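Local atomic coordinates of peptidylprolyl Isomerase (Naegleria fowleri, PDB entry 6B4P), a protein that probably catalyses the cis-trans isomerisation of peptide bonds that precede proline, as an enzyme of the FKBP family. Residues Leu22-Ile27 / Lys88-Tyr93; Ser43-Gly48 / Ser58-Gly63; Glu74-Trp79 / Phe94-Asp99; Leu81-Met86 / Phe119-Leu124. One frame throughout, in Å; residues are numbered along the deposited sequence. Where two conformers were deposited one is given.

The four contacts assemble an FKBP-type domain from its sheet and its helix 77-84. Contacts 3 and 4 are the buried ones: both set that helix, or the residues just after it, against the sheet, mainly through apolar side chains, apart from an arginine of contact 3 at its exposed margin. Contacts 1 and 2 are only partly buried and more polar. Contact 1 pairs strands 23-26 and 91-96 and adds an ion pair, while contact 2 fixes helix 59-62 to strand 41-50 through serine, histidine and tyrosine. Strand 91-96 serves both contacts 1 and 3, and strand 117-126 of contact 4 lies in the sheet between it and strand 41-50 of contact 2.

Contact 1 (Leu22-Ile27 / Lys88-Tyr93)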
loop_
_atom_site.group_PDB
_atom_site.type_symbol
_atom_site.label_atom_id
_atom_site.label_comp_id
_atom_site.label_asym_id
_atom_site.label_seq_id
_atom_site.Cartn_x
_atom_site.Cartn_y
_atom_site.Cartn_z
ATOM N N LEU A 22 -5.395 -8.582 -5.602
ATOM C CA LEU A 22 -4.919 -7.329 -5.028
ATOM C C LEU A 22 -6.015 -6.298 -5.265
ATOM O O LEU A 22 -6.413 -6.073 -6.413
ATOM C CB LEU A 22 -3.613 -6.878 -5.685
ATOM C CG LEU A 22 -3.049 -5.503 -5.298
ATOM C CD1 LEU A 22 -2.517 -5.553 -3.877
ATOM C CD2 LEU A 22 -1.958 -5.071 -6.273
ATOM N N LYS A 23 -6.523 -5.691 -4.196
ATOM C CA LYS A 23 -7.723 -4.878 -4.339
ATOM C C LYS A 23 -7.738 -3.798 -3.273
ATOM O O LYS A 23 -7.042 -3.900 -2.260
ATOM C CB LYS A 23 -8.971 -5.754 -4.242
ATOM C CG LYS A 23 -9.026 -6.550 -2.945
ATOM C CD LYS A 23 -10.188 -7.517 -2.907
ATOM C CE LYS A 23 -10.227 -8.177 -1.551
ATOM N NZ LYS A 23 -11.521 -8.861 -1.304
ATOM N N LYS A 24 -8.548 -2.762 -3.500
ATOM C CA LYS A 24 -8.626 -1.656 -2.557
ATOM C C LYS A 24 -10.053 -1.139 -2.420
ATOM O O LYS A 24 -10.911 -1.343 -3.284
ATOM C CB LYS A 24 -7.710 -0.489 -2.971
ATOM C CG LYS A 24 -8.271 0.329 -4.124
ATOM C CD LYS A 24 -7.318 1.462 -4.555
ATOM C CE LYS A 24 -7.939 2.267 -5.675
ATOM N NZ LYS A 24 -7.048 3.393 -6.155
ATOM N N LYS A 25 -10.290 -0.472 -1.292
ATOM C CA LYS A 25 -11.476 0.345 -1.057
ATOM C C LYS A 25 -11.006 1.776 -0.851
ATOM O O LYS A 25 -10.067 2.008 -0.082
ATOM C CB LYS A 25 -12.254 -0.132 0.171
ATOM C CG LYS A 25 -12.921 -1.496 0.008
ATOM C CD LYS A 25 -13.216 -2.148 1.353
ATOM C CE LYS A 25 -13.993 -1.237 2.283
ATOM N NZ LYS A 25 -14.208 -1.897 3.606
ATOM N N ILE A 26 -11.643 2.731 -1.528
ATOM C CA ILE A 26 -11.262 4.129 -1.368
ATOM C C ILE A 26 -11.934 4.661 -0.109
ATOM O O ILE A 26 -13.154 4.548 0.054
ATOM C CB ILE A 26 -11.631 4.961 -2.607
ATOM C CG1 ILE A 26 -10.838 4.453 -3.815
ATOM C CG2 ILE A 26 -11.345 6.442 -2.372
ATOM C CD1 ILE A 26 -11.169 5.143 -5.119
ATOM N N ILE A 27 -11.131 5.186 0.809
ATOM C CA ILE A 27 -11.644 5.784 2.035
ATOM C C ILE A 27 -11.928 7.262 1.836
ATOM O O ILE A 27 -13.018 7.754 2.139
ATOM C CB ILE A 27 -10.634 5.565 3.183
ATOM C CG1 ILE A 27 -10.373 4.081 3.403
ATOM C CG2 ILE A 27 -11.104 6.251 4.456
ATOM C CD1 ILE A 27 -9.283 3.811 4.413
ATOM N N LYS A 88 -3.597 11.699 -6.251
ATOM C CA LYS A 88 -2.958 12.556 -5.259
ATOM C C LYS A 88 -3.903 12.797 -4.089
ATOM O O LYS A 88 -5.061 13.175 -4.282
ATOM C CB LYS A 88 -2.553 13.881 -5.898
ATOM C CG LYS A 88 -1.697 14.761 -5.005
ATOM C CD LYS A 88 -1.232 16.023 -5.737
ATOM C CE LYS A 88 -0.299 15.645 -6.880
ATOM N NZ LYS A 88 0.289 16.851 -7.544
ATOM N N GLY A 89 -3.412 12.564 -2.870
ATOM C CA GLY A 89 -4.226 12.763 -1.678
ATOM C C GLY A 89 -5.171 11.628 -1.325
ATOM O O GLY A 89 -5.789 11.669 -0.246
ATOM N N GLU A 90 -5.305 10.617 -2.179
ATOM C CA GLU A 90 -6.215 9.512 -1.905
ATOM C C GLU A 90 -5.785 8.754 -0.658
ATOM O O GLU A 90 -4.595 8.566 -0.405
ATOM C CB GLU A 90 -6.253 8.582 -3.119
ATOM C CG GLU A 90 -7.108 7.329 -2.958
ATOM C CD GLU A 90 -7.132 6.525 -4.236
ATOM O OE1 GLU A 90 -7.275 7.142 -5.316
ATOM O OE2 GLU A 90 -6.987 5.284 -4.151
ATOM N N LYS A 91 -6.762 8.346 0.148
ATOM C CA LYS A 91 -6.530 7.378 1.213
ATOM C C LYS A 91 -7.349 6.143 0.876
ATOM O O LYS A 91 -8.560 6.246 0.666
ATOM C CB LYS A 91 -6.918 7.933 2.586
ATOM C CG LYS A 91 -6.574 6.975 3.733
ATOM C CD LYS A 91 -6.787 7.642 5.095
ATOM C CE LYS A 91 -6.546 6.662 6.230
ATOM N NZ LYS A 91 -6.839 7.271 7.561
ATOM N N SER A 92 -6.686 4.994 0.795
ATOM C CA SER A 92 -7.352 3.759 0.409
ATOM C C SER A 92 -6.897 2.618 1.298
ATOM O O SER A 92 -5.864 2.686 1.968
ATOM C CB SER A 92 -7.096 3.424 -1.060
ATOM O OG SER A 92 -7.869 4.312 -1.859
ATOM N N TYR A 93 -7.721 1.576 1.313
ATOM C CA TYR A 93 -7.510 0.384 2.125
ATOM C C TYR A 93 -7.268 -0.789 1.190
ATOM O O TYR A 93 -8.098 -1.067 0.321
ATOM C CB TYR A 93 -8.736 0.143 3.001
ATOM C CG TYR A 93 -8.645 -1.001 3.976
ATOM C CD1 TYR A 93 -7.660 -1.033 4.960
ATOM C CD2 TYR A 93 -9.576 -2.027 3.947
ATOM C CE1 TYR A 93 -7.608 -2.067 5.879
ATOM C CE2 TYR A 93 -9.523 -3.063 4.852
ATOM C CZ TYR A 93 -8.537 -3.078 5.814
ATOM O OH TYR A 93 -8.502 -4.110 6.725
HETATM O O HOH W 1 -8.083 5.968 -7.636
#
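K24 and E90 approach from opposite directions and meet in a salt bridge, K24 NZ lying 2.8 Å from E90 OE2 on the syn side of the carboxylate. The same oxygen is gripped a second time, on its anti side and 26° out of the carboxylate plane, by the hydroxyl of S92, with 2.6 Å between S92 OG and E90 OE2. A water closes a small ring around the pair, accepting from K24 NZ and donating to E90 OE1 over 2.7 Å. Lysine suits this place because its chain is long: chi1 of 76° sets CG between the backbone N and the carbonyl carbon, and the extended remainder carries the ammonium along the sheet to the acid. I26 lies across E90 at about a right angle and covers the serine, its CG1 3.6 Å from S92 OG.

Beneath these side chains runs antiparallel pairing. K25 and Y93 form a hydrogen-bonded pair, with 2.8 Å from K25 N to Y93 O and 2.8 Å from Y93 N to K25 O, and I27 N adds a bond to K91 O where the chain turns a corner at I27. On the face of K25 and Y93, I27 CD1 packs 4.0 Å from Y93 CB, the isoleucine's end methyl giving the tyrosine CB an apolar neighbour.

Farther out, S85 OG takes another hydrogen bond from K24 NZ, and the backbone N of K87 donates to E90 OE1. Both carboxylate oxygens and the ammonium thus have several partners, which probably offsets the cost of burying these charges and would favour an ionised E90 beside a protonated K24.

Contact 2 (Ser43-Gly48 / Ser58-Gly63)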
loop_
_atom_site.group_PDB
_atom_site.type_symbol
_atom_site.label_atom_id
_atom_site.label_comp_id
_atom_site.label_asym_id
_atom_site.label_seq_id
_atom_site.Cartn_x
_atom_site.Cartn_y
_atom_site.Cartn_z
ATOM N N SER A 43 5.481 10.046 -1.438
ATOM C CA SER A 43 5.439 10.092 0.017
ATOM C C SER A 43 4.093 9.545 0.465
ATOM O O SER A 43 3.048 10.031 0.013
ATOM C CB SER A 43 5.620 11.520 0.532
ATOM O OG SER A 43 6.928 12.008 0.286
ATOM N N VAL A 44 4.117 8.540 1.349
ATOM C CA VAL A 44 2.891 7.909 1.823
ATOM C C VAL A 44 2.904 7.818 3.337
ATOM O O VAL A 44 3.957 7.691 3.972
ATOM C CB VAL A 44 2.672 6.498 1.221
ATOM C CG1 VAL A 44 2.584 6.546 -0.316
ATOM C CG2 VAL A 44 3.758 5.526 1.674
ATOM N N HIS A 45 1.708 7.889 3.916
ATOM C CA HIS A 45 1.483 7.446 5.280
ATOM C C HIS A 45 0.719 6.138 5.210
ATOM O O HIS A 45 -0.186 5.986 4.382
ATOM C CB HIS A 45 0.710 8.484 6.098
ATOM C CG HIS A 45 1.595 9.366 6.916
ATOM N ND1 HIS A 45 2.608 8.869 7.706
ATOM C CD2 HIS A 45 1.622 10.712 7.070
ATOM C CE1 HIS A 45 3.220 9.870 8.314
ATOM N NE2 HIS A 45 2.643 10.998 7.943
ATOM N N TYR A 46 1.082 5.187 6.071
ATOM C CA TYR A 46 0.438 3.887 5.980
ATOM C C TYR A 46 0.272 3.275 7.361
ATOM O O TYR A 46 0.994 3.600 8.304
ATOM C CB TYR A 46 1.239 2.921 5.096
ATOM C CG TYR A 46 2.552 2.545 5.731
ATOM C CD1 TYR A 46 2.667 1.396 6.514
ATOM C CD2 TYR A 46 3.672 3.351 5.576
ATOM C CE1 TYR A 46 3.876 1.074 7.121
ATOM C CE2 TYR A 46 4.879 3.039 6.178
ATOM C CZ TYR A 46 4.976 1.894 6.943
ATOM O OH TYR A 46 6.155 1.576 7.554
ATOM N N THR A 47 -0.683 2.350 7.451
ATOM C CA THR A 47 -0.847 1.472 8.606
ATOM C C THR A 47 -1.020 0.050 8.093
ATOM O O THR A 47 -1.897 -0.207 7.263
ATOM C CB THR A 47 -2.044 1.890 9.461
ATOM O OG1 THR A 47 -1.854 3.230 9.949
ATOM C CG2 THR A 47 -2.200 0.955 10.659
ATOM N N GLY A 48 -0.172 -0.862 8.560
ATOM C CA GLY A 48 -0.221 -2.257 8.153
ATOM C C GLY A 48 -0.767 -3.128 9.269
ATOM O O GLY A 48 -0.342 -3.015 10.424
ATOM N N SER A 58 3.130 1.222 11.474
ATOM C CA SER A 58 2.467 2.415 10.957
ATOM C C SER A 58 3.440 3.579 10.933
ATOM O O SER A 58 4.125 3.845 11.927
ATOM C CB SER A 58 1.244 2.782 11.801
ATOM O OG SER A 58 0.644 3.975 11.321
ATOM N N SER A 59 3.481 4.283 9.806
ATOM C CA SER A 59 4.276 5.501 9.731
ATOM C C SER A 59 3.673 6.610 10.567
ATOM O O SER A 59 4.382 7.555 10.917
ATOM C CB SER A 59 4.400 5.960 8.283
ATOM O OG SER A 59 3.123 6.225 7.741
ATOM N N LEU A 60 2.377 6.525 10.871
ATOM C CA LEU A 60 1.756 7.542 11.712
ATOM C C LEU A 60 2.252 7.458 13.148
ATOM O O LEU A 60 2.284 8.476 13.847
ATOM C CB LEU A 60 0.235 7.410 11.658
ATOM C CG LEU A 60 -0.404 7.763 10.312
ATOM C CD1 LEU A 60 -1.890 7.476 10.333
ATOM C CD2 LEU A 60 -0.144 9.220 9.945
ATOM N N ASP A 61 2.641 6.266 13.606
ATOM C CA ASP A 61 3.223 6.160 14.939
ATOM C C ASP A 61 4.534 6.924 15.027
ATOM O O ASP A 61 4.872 7.461 16.087
ATOM C CB ASP A 61 3.449 4.696 15.316
ATOM C CG ASP A 61 2.163 3.901 15.380
ATOM O OD1 ASP A 61 1.083 4.513 15.524
ATOM O OD2 ASP A 61 2.238 2.658 15.299
ATOM N N ARG A 62 5.282 6.972 13.926
ATOM C CA ARG A 62 6.543 7.695 13.854
ATOM C C ARG A 62 6.371 9.138 13.406
ATOM O O ARG A 62 7.272 9.955 13.628
ATOM C CB ARG A 62 7.496 6.983 12.888
ATOM C CG ARG A 62 7.584 5.486 13.112
ATOM C CD ARG A 62 8.637 4.842 12.223
ATOM N NE ARG A 62 8.234 4.773 10.818
ATOM C CZ ARG A 62 7.530 3.777 10.292
ATOM N NH1 ARG A 62 7.144 2.760 11.055
ATOM N NH2 ARG A 62 7.220 3.794 8.999
ATOM N N GLY A 63 5.247 9.466 12.780
ATOM C CA GLY A 63 4.996 10.806 12.305
ATOM C C GLY A 63 5.761 11.200 11.068
ATOM O O GLY A 63 5.664 12.359 10.644
HETATM O O HOH W 2 3.330 13.414 9.064
#
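H45 meets S59 and L60 with different parts of its imidazole. Its CB passes 3.7 Å from S59 OG, and from there the ring leans toward helix 59-62. ND1 makes a nearly straight hydrogen bond to S59 OG at 2.7 Å, in which either atom could be the donor. One ring face is covered by L60, whose CD2 stands 3.5 Å from the centroid and only 10° off the normal, a CH-pi contact. CE1 passes S59 O, and at the tip NE2 is 2.8 Å from a water that donates to G63 O. Histidine suits this position, offering polar atoms around its rim and a flat face to a leucine methyl.

S59 is small enough to serve two partners: chi1 of 60° tucks OG between its own N and carbonyl carbon, where it also accepts from Y46 N, 2.8 Å away. Y46 O in turn accepts from S59 N, in the carbonyl plane, at 3.0 Å, and from S58 OG. S58 is the helix N-cap, its OG accepting from L60 N as well. The Y46 ring lays one face over S59 N, and its OH accepts a hydrogen bond from R62 NH2 at 2.9 Å. D57 binds both groups, as hydrogen-bond acceptor for the phenol and salt-bridge partner of R62, probably holding the tyrosine fixed beside the substrate pocket, as in other FKBPs.

Helix 59-62 follows directly on strand 55-58 and sits against strand 41-50, which pairs with strands 55-58, 66-69 and 117-126, while the Y46 ring meets W79 of helix 77-84 edge-to-face.

Contact 3 (Glu74-Trp79 / Phe94-Asp99); sequences EVIRGW and FEIPSD
G78 and I96 bring the two backbones closest, with 5.9 Å between G78 CA and I96 CA. Helix 77-84 starts here, I76 being its N-cap residue, while strand 91-96 ends at I96 and P97 leads into a 3-10 turn at S98 and D99. The chains diverge from that point. Glycine suits the first turn of the helix: having no side chain, it lets I96 CG2 come to 4.1 Å from G78 CA.

I96 carries the apolar part of the contact. Its CG1 branch lies anti to the carbonyl carbon (chi1 -56°), and its CD1 reaches the edge of the W79 indole, in the ring plane, 3.7 Å from CD1 of the tryptophan. I76 CD1 touches I96 CD1 more loosely at 4.3 Å.

Nearer the solvent, R77 bends at chi3 and offers NH2 to D99 O, 3.1 Å away. The carbonyl oxygen lies close to the guanidinium plane, yet the donor sits well above the carbonyl plane. A water links R77 NE to D99 O too. R77 was deposited in two conformers, so this bond and the water bridge hold for one conformer and are less certain than the apolar contacts. The D99 carboxylate has its salt bridge with R21.

The W79 ring meets F119 of strand 117-126 edge-to-face, consistent with the tryptophan at the floor of FKBP pockets. I96 packs on F119 as well, so the helix start faces the neighbouring strands 91-96 and 117-126.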
loop_
_atom_site.group_PDB
_atom_site.type_symbol
_atom_site.label_atom_id
_atom_site.label_comp_id
_atom_site.label_asym_id
_atom_site.label_seq_id
_atom_site.Cartn_x
_atom_site.Cartn_y
_atom_site.Cartn_z
ATOM N N GLU A 74 11.352 -1.597 -5.323
ATOM C CA GLU A 74 12.050 -1.505 -4.048
ATOM C C GLU A 74 11.105 -1.605 -2.864
ATOM O O GLU A 74 11.553 -1.526 -1.719
ATOM C CB GLU A 74 12.870 -0.210 -3.966
ATOM C CG GLU A 74 12.074 1.062 -3.795
ATOM C CD GLU A 74 12.977 2.272 -3.594
ATOM O OE1 GLU A 74 14.209 2.090 -3.474
ATOM O OE2 GLU A 74 12.461 3.404 -3.559
ATOM N N VAL A 75 9.815 -1.779 -3.125
ATOM C CA VAL A 75 8.810 -2.098 -2.129
ATOM C C VAL A 75 8.059 -3.323 -2.626
ATOM O O VAL A 75 8.274 -3.790 -3.745
ATOM C CB VAL A 75 7.836 -0.929 -1.876
ATOM C CG1 VAL A 75 8.564 0.260 -1.251
ATOM C CG2 VAL A 75 7.145 -0.537 -3.178
ATOM N N ILE A 76 7.148 -3.830 -1.795
ATOM C CA ILE A 76 6.386 -5.001 -2.210
ATOM C C ILE A 76 5.549 -4.671 -3.440
ATOM O O ILE A 76 5.140 -3.521 -3.661
ATOM C CB ILE A 76 5.504 -5.543 -1.071
ATOM C CG1 ILE A 76 4.552 -4.472 -0.532
ATOM C CG2 ILE A 76 6.387 -6.128 0.034
ATOM C CD1 ILE A 76 3.592 -5.004 0.531
ATOM N N ARG A 77 5.297 -5.704 -4.255
ATOM C CA ARG A 77 4.601 -5.500 -5.523
ATOM C C ARG A 77 3.231 -4.867 -5.316
ATOM O O ARG A 77 2.795 -4.029 -6.119
ATOM C CB ARG A 77 4.472 -6.832 -6.260
ATOM C CG ARG A 77 3.885 -6.706 -7.650
ATOM C CD ARG A 77 4.203 -7.943 -8.470
ATOM N NE ARG A 77 3.625 -9.158 -7.900
ATOM C CZ ARG A 77 2.569 -9.786 -8.406
ATOM N NH1 ARG A 77 1.977 -9.311 -9.494
ATOM N NH2 ARG A 77 2.105 -10.888 -7.831
ATOM N N GLY A 78 2.530 -5.258 -4.250
ATOM C CA GLY A 78 1.224 -4.676 -3.990
ATOM C C GLY A 78 1.274 -3.182 -3.740
ATOM O O GLY A 78 0.305 -2.472 -4.026
ATOM N N TRP A 79 2.391 -2.680 -3.204
ATOM C CA TRP A 79 2.542 -1.238 -3.055
ATOM C C TRP A 79 2.869 -0.554 -4.382
ATOM O O TRP A 79 2.318 0.512 -4.676
ATOM C CB TRP A 79 3.627 -0.916 -2.031
ATOM C CG TRP A 79 3.174 -0.893 -0.608
ATOM C CD1 TRP A 79 2.141 -1.598 -0.039
ATOM C CD2 TRP A 79 3.750 -0.118 0.433
ATOM N NE1 TRP A 79 2.056 -1.297 1.302
ATOM C CE2 TRP A 79 3.035 -0.391 1.615
ATOM C CE3 TRP A 79 4.817 0.794 0.482
ATOM C CZ2 TRP A 79 3.348 0.216 2.831
ATOM C CZ3 TRP A 79 5.133 1.380 1.688
ATOM C CH2 TRP A 79 4.397 1.091 2.848
ATOM N N PHE A 94 -6.129 -1.451 1.350
ATOM C CA PHE A 94 -5.681 -2.489 0.432
ATOM C C PHE A 94 -5.641 -3.845 1.112
ATOM O O PHE A 94 -5.142 -3.976 2.231
ATOM C CB PHE A 94 -4.277 -2.179 -0.101
ATOM C CG PHE A 94 -4.201 -0.967 -0.978
ATOM C CD1 PHE A 94 -4.184 -1.097 -2.356
ATOM C CD2 PHE A 94 -4.113 0.304 -0.423
ATOM C CE1 PHE A 94 -4.090 0.036 -3.176
ATOM C CE2 PHE A 94 -4.009 1.436 -1.247
ATOM C CZ PHE A 94 -4.001 1.293 -2.618
ATOM N N GLU A 95 -6.141 -4.861 0.413
ATOM C CA GLU A 95 -5.865 -6.250 0.747
ATOM C C GLU A 95 -4.762 -6.746 -0.174
ATOM O O GLU A 95 -4.928 -6.738 -1.402
ATOM C CB GLU A 95 -7.115 -7.106 0.596
ATOM C CG GLU A 95 -6.879 -8.542 1.009
ATOM C CD GLU A 95 -8.167 -9.311 1.229
ATOM O OE1 GLU A 95 -8.996 -8.877 2.060
ATOM O OE2 GLU A 95 -8.364 -10.324 0.534
ATOM N N ILE A 96 -3.655 -7.191 0.406
ATOM C CA ILE A 96 -2.463 -7.546 -0.349
ATOM C C ILE A 96 -2.117 -9.000 -0.056
ATOM O O ILE A 96 -1.492 -9.306 0.959
ATOM C CB ILE A 96 -1.291 -6.614 -0.006
ATOM C CG1 ILE A 96 -1.703 -5.158 -0.247
ATOM C CG2 ILE A 96 -0.082 -6.947 -0.867
ATOM C CD1 ILE A 96 -0.539 -4.159 -0.227
ATOM N N PRO A 97 -2.478 -9.925 -0.949
ATOM C CA PRO A 97 -2.093 -11.329 -0.768
ATOM C C PRO A 97 -0.585 -11.493 -0.654
ATOM O O PRO A 97 0.204 -10.651 -1.096
ATOM C CB PRO A 97 -2.636 -12.016 -2.033
ATOM C CG PRO A 97 -3.725 -11.088 -2.531
ATOM C CD PRO A 97 -3.241 -9.715 -2.195
ATOM N N SER A 98 -0.191 -12.616 -0.043
ATOM C CA SER A 98 1.221 -12.864 0.217
ATOM C C SER A 98 2.040 -12.868 -1.069
ATOM O O SER A 98 3.193 -12.412 -1.065
ATOM C CB SER A 98 1.394 -14.184 0.977
ATOM O OG SER A 98 0.965 -15.288 0.203
ATOM N N ASP A 99 1.458 -13.323 -2.179
ATOM C CA ASP A 99 2.226 -13.305 -3.417
ATOM C C ASP A 99 2.363 -11.903 -4.004
ATOM O O ASP A 99 3.050 -11.750 -5.026
ATOM C CB ASP A 99 1.631 -14.275 -4.452
ATOM C CG ASP A 99 0.158 -14.041 -4.729
ATOM O OD1 ASP A 99 -0.586 -13.645 -3.817
ATOM O OD2 ASP A 99 -0.270 -14.291 -5.877
HETATM O O HOH W 3 5.530 -10.118 -5.669
#

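Contact 4 (Leu81-Met86 / Phe119-Leu124)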
loop_
_atom_site.group_PDB
_atom_site.type_symbol
_atom_site.label_atom_id
_atom_site.label_comp_id
_atom_site.label_asym_id
_atom_site.label_seq_id
_atom_site.Cartn_x
_atom_site.Cartn_y
_atom_site.Cartn_z
ATOM N N LEU A 81 2.013 -1.584 -7.380
ATOM C CA LEU A 81 0.776 -1.583 -8.159
ATOM C C LEU A 81 -0.296 -0.743 -7.488
ATOM O O LEU A 81 -1.047 -0.019 -8.156
ATOM C CB LEU A 81 0.266 -3.010 -8.345
ATOM C CG LEU A 81 1.083 -3.960 -9.208
ATOM C CD1 LEU A 81 0.471 -5.352 -9.185
ATOM C CD2 LEU A 81 1.165 -3.424 -10.633
ATOM N N GLY A 82 -0.392 -0.833 -6.164
ATOM C CA GLY A 82 -1.474 -0.155 -5.469
ATOM C C GLY A 82 -1.317 1.351 -5.480
ATOM O O GLY A 82 -2.277 2.082 -5.737
ATOM N N VAL A 83 -0.104 1.838 -5.200
ATOM C CA VAL A 83 0.101 3.287 -5.186
ATOM C C VAL A 83 -0.012 3.868 -6.595
ATOM O O VAL A 83 -0.540 4.972 -6.768
ATOM C CB VAL A 83 1.449 3.619 -4.517
ATOM C CG1 VAL A 83 1.725 5.111 -4.579
ATOM C CG2 VAL A 83 1.422 3.159 -3.054
ATOM N N LYS A 84 0.413 3.124 -7.620
ATOM C CA LYS A 84 0.215 3.590 -8.992
ATOM C C LYS A 84 -1.262 3.852 -9.289
ATOM O O LYS A 84 -1.583 4.749 -10.078
ATOM C CB LYS A 84 0.787 2.569 -9.974
ATOM N N SER A 85 -2.171 3.092 -8.658
ATOM C CA SER A 85 -3.608 3.238 -8.876
ATOM C C SER A 85 -4.206 4.430 -8.151
ATOM O O SER A 85 -5.380 4.749 -8.386
ATOM C CB SER A 85 -4.354 1.974 -8.434
ATOM O OG SER A 85 -4.581 1.956 -7.029
ATOM N N MET A 86 -3.446 5.091 -7.286
ATOM C CA MET A 86 -3.992 6.112 -6.404
ATOM C C MET A 86 -3.882 7.500 -7.013
ATOM O O MET A 86 -2.944 7.812 -7.748
ATOM C CB MET A 86 -3.276 6.087 -5.057
ATOM C CG MET A 86 -3.522 4.794 -4.276
ATOM S SD MET A 86 -2.612 4.763 -2.732
ATOM C CE MET A 86 -3.525 5.953 -1.742
ATOM N N PHE A 119 -3.355 -2.868 4.292
ATOM C CA PHE A 119 -2.733 -1.559 4.453
ATOM C C PHE A 119 -3.750 -0.458 4.220
ATOM O O PHE A 119 -4.447 -0.463 3.201
ATOM C CB PHE A 119 -1.563 -1.328 3.480
ATOM C CG PHE A 119 -0.297 -2.054 3.839
ATOM C CD1 PHE A 119 0.609 -1.503 4.719
ATOM C CD2 PHE A 119 0.001 -3.271 3.255
ATOM C CE1 PHE A 119 1.800 -2.161 5.030
ATOM C CE2 PHE A 119 1.173 -3.936 3.568
ATOM C CZ PHE A 119 2.071 -3.380 4.446
ATOM N N GLU A 120 -3.796 0.504 5.138
ATOM C CA GLU A 120 -4.321 1.830 4.833
ATOM C C GLU A 120 -3.146 2.634 4.303
ATOM O O GLU A 120 -2.109 2.685 4.962
ATOM C CB GLU A 120 -4.893 2.527 6.068
ATOM C CG GLU A 120 -6.165 1.919 6.628
ATOM C CD GLU A 120 -6.957 2.916 7.452
ATOM O OE1 GLU A 120 -6.378 3.941 7.874
ATOM O OE2 GLU A 120 -8.163 2.679 7.666
ATOM N N ILE A 121 -3.285 3.228 3.115
ATOM C CA ILE A 121 -2.230 4.041 2.509
ATOM C C ILE A 121 -2.818 5.379 2.094
ATOM O O ILE A 121 -3.870 5.426 1.445
ATOM C CB ILE A 121 -1.598 3.357 1.284
ATOM C CG1 ILE A 121 -1.079 1.958 1.641
ATOM C CG2 ILE A 121 -0.485 4.229 0.717
ATOM C CD1 ILE A 121 -0.461 1.233 0.449
ATOM N N GLU A 122 -2.166 6.462 2.494
ATOM C CA GLU A 122 -2.512 7.805 2.040
ATOM C C GLU A 122 -1.367 8.288 1.163
ATOM O O GLU A 122 -0.217 8.331 1.617
ATOM C CB GLU A 122 -2.728 8.766 3.206
ATOM C CG GLU A 122 -3.099 10.160 2.747
ATOM C CD GLU A 122 -3.348 11.116 3.899
ATOM O OE1 GLU A 122 -3.070 10.739 5.055
ATOM O OE2 GLU A 122 -3.822 12.249 3.650
ATOM N N LEU A 123 -1.675 8.617 -0.088
ATOM C CA LEU A 123 -0.688 9.149 -1.026
ATOM C C LEU A 123 -0.625 10.658 -0.827
ATOM O O LEU A 123 -1.494 11.393 -1.299
ATOM C CB LEU A 123 -1.062 8.783 -2.458
ATOM C CG LEU A 123 -0.123 9.343 -3.522
ATOM C CD1 LEU A 123 1.333 8.987 -3.207
ATOM C CD2 LEU A 123 -0.527 8.837 -4.881
ATOM N N LEU A 124 0.418 11.130 -0.139
ATOM C CA LEU A 124 0.457 12.527 0.281
ATOM C C LEU A 124 0.856 13.454 -0.853
ATOM O O LEU A 124 0.268 14.530 -1.020
ATOM C CB LEU A 124 1.434 12.700 1.442
ATOM C CG LEU A 124 1.084 11.854 2.659
ATOM C CD1 LEU A 124 2.265 11.819 3.610
ATOM C CD2 LEU A 124 -0.141 12.443 3.349
#
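V83 and M86 pack against I121 and L123 in the arrangement that defines the FKBP fold, one helix lying across the concave face of an antiparallel sheet. The tight part belongs to M86. Its chain is extended at chi2 but bends at chi3 (72°), swinging the terminal methyl CE onto the backbone of strand 117-126, 3.6 Å from L123 N and 3.8 Å from L123 CB. Its SD rests on I121 CG2 at 4.1 Å, while M86 CB meets L123 CD2 at 3.9 Å. A flexible thioether suits such a place, since it can follow the uneven surface between two strand residues.

V83 packs less closely: V83 CG1 is 4.1 Å from L123 CD1, and V83 CG2 only reaches I121 CG2 at 4.4 Å. On the more open sides, E122 points away from the helix on the other face of the strand and K84 points away from the strand, a natural division of charged and apolar residues; K84 was not modelled beyond CB. F94 of the neighbouring strand 91-96 also touches M86 and I121. No hydrogen bond joins the segments, and their closest approach is a methyl against a carbonyl, M86 CE to I121 O at 3.2 Å.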